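Local atomic coordinates of 27kDa outer membrane protein (Silicibacter pomeroyi, PDB entry 3GYK), a protein that probably acts as a thiol-disulfide oxidoreductase, this chain comprising its DsbA-like thioredoxin domain. Residues 49-54 with 163-168. Sequence-based numbering, arbitrary orientation.
Sequences DADPNV and QLQDAV
Q165 and D51 carry the polar part of this contact. The amide NE2 of Q165 donates to D51 OD2 at 2.9 Å in a nearly straight bond (168°), entering on the anti lone pair, with carboxylate and amide close to coplanar. The glutamine chain, bent at chi2 (69°), brings its amide to the loop, a distance that a long, flexible side chain can bridge, and NE2 also bonds to D169. The same D51 OD2 forms a salt bridge with R172, so two donors from helix 161-174 hold one carboxylate oxygen. Its other oxygen, OD1, accepts from the backbone N of N53 at 3.0 Å, an Asx turn just where helix 35-50 ends; a short carboxylate suits this buried place, one oxygen serving the turn and the other the helix donors. Replacing D51 by an alanine would probably cost R172 this counter-charge, deprive the Q165 amide of an acceptor and free the turn to shift.

Apolar contact continues beside this network. V54 CG2 meets V168 CG1 at 3.9 Å, and V168 CG1 also lies 3.5 Å from D51 OD2; compact, branched valines fill such a buried site without competing for the polar groups.

Loop 51-53 is thus a helix-to-strand connection of the DsbA-like thioredoxin domain, joining helix 35-50 to strand 54-60 while anchored to helix 161-174; L164 and Q165 touch L47, and V54 and V168 both pack on V26 of central strand 24-30.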
# COMPACT_ATOMS: atom_id res chain seq x y z
N ASP A 49 2.68 15.02 0.64
CA ASP A 49 3.06 16.30 0.05
C ASP A 49 3.26 17.39 1.10
O ASP A 49 4.08 18.28 0.93
CB ASP A 49 1.99 16.78 -0.94
CG ASP A 49 1.90 15.90 -2.15
OD1 ASP A 49 2.77 15.01 -2.30
OD2 ASP A 49 0.97 16.06 -2.96
N ALA A 50 2.48 17.30 2.18
CA ALA A 50 2.48 18.30 3.23
C ALA A 50 3.60 18.08 4.23
O ALA A 50 4.14 19.04 4.79
CB ALA A 50 1.14 18.27 3.94
N ASP A 51 3.94 16.81 4.45
CA ASP A 51 4.87 16.41 5.51
C ASP A 51 6.02 15.59 4.92
O ASP A 51 5.87 14.38 4.69
CB ASP A 51 4.14 15.57 6.57
CG ASP A 51 4.95 15.45 7.87
OD1 ASP A 51 6.20 15.40 7.79
OD2 ASP A 51 4.33 15.42 8.97
N PRO A 52 7.17 16.25 4.68
CA PRO A 52 8.30 15.58 4.06
C PRO A 52 9.07 14.67 5.02
O PRO A 52 10.12 14.15 4.66
CB PRO A 52 9.19 16.75 3.61
CG PRO A 52 8.92 17.84 4.58
CD PRO A 52 7.44 17.67 4.96
N ASN A 53 8.56 14.50 6.24
CA ASN A 53 9.24 13.68 7.24
C ASN A 53 8.41 12.44 7.59
O ASN A 53 8.55 11.86 8.68
CB ASN A 53 9.59 14.53 8.48
CG ASN A 53 10.73 13.95 9.30
OD1 ASN A 53 11.56 13.18 8.80
ND2 ASN A 53 10.82 14.36 10.56
N VAL A 54 7.52 12.05 6.67
CA VAL A 54 6.66 10.85 6.85
C VAL A 54 7.16 9.78 5.89
O VAL A 54 7.38 10.03 4.69
CB VAL A 54 5.18 11.18 6.55
CG1 VAL A 54 4.34 9.89 6.41
CG2 VAL A 54 4.57 12.06 7.68
N GLN A 163 -6.69 14.05 9.62
CA GLN A 163 -6.66 13.06 10.69
C GLN A 163 -5.37 12.27 10.69
O GLN A 163 -4.81 11.97 11.76
CB GLN A 163 -7.87 12.12 10.57
CG GLN A 163 -9.19 12.82 10.78
CD GLN A 163 -10.36 11.86 10.55
OE1 GLN A 163 -10.59 11.40 9.42
NE2 GLN A 163 -11.06 11.52 11.64
N LEU A 164 -4.88 11.95 9.50
CA LEU A 164 -3.56 11.35 9.36
C LEU A 164 -2.50 12.30 9.94
O LEU A 164 -1.63 11.87 10.70
CB LEU A 164 -3.24 11.02 7.88
CG LEU A 164 -4.02 9.78 7.39
CD1 LEU A 164 -4.03 9.71 5.90
CD2 LEU A 164 -3.43 8.49 7.97
N GLN A 165 -2.58 13.58 9.59
CA GLN A 165 -1.59 14.55 10.08
C GLN A 165 -1.64 14.67 11.59
O GLN A 165 -0.59 14.75 12.24
CB GLN A 165 -1.78 15.92 9.41
CG GLN A 165 -0.67 16.93 9.72
CD GLN A 165 0.64 16.53 9.06
OE1 GLN A 165 0.78 16.62 7.84
NE2 GLN A 165 1.59 16.04 9.86
N ASP A 166 -2.84 14.68 12.16
CA ASP A 166 -2.96 14.72 13.62
C ASP A 166 -2.28 13.50 14.26
O ASP A 166 -1.60 13.64 15.27
CB ASP A 166 -4.43 14.80 14.06
CG ASP A 166 -4.57 14.81 15.57
OD1 ASP A 166 -4.00 15.71 16.20
OD2 ASP A 166 -5.25 13.92 16.11
N ALA A 167 -2.47 12.33 13.66
CA ALA A 167 -1.88 11.09 14.19
C ALA A 167 -0.36 11.16 14.10
O ALA A 167 0.36 10.77 15.04
CB ALA A 167 -2.43 9.86 13.45
N VAL A 168 0.13 11.69 12.98
CA VAL A 168 1.56 11.87 12.79
C VAL A 168 2.10 12.85 13.84
O VAL A 168 3.13 12.58 14.50
CB VAL A 168 1.88 12.37 11.36
CG1 VAL A 168 3.31 12.93 11.26
CG2 VAL A 168 1.67 11.24 10.37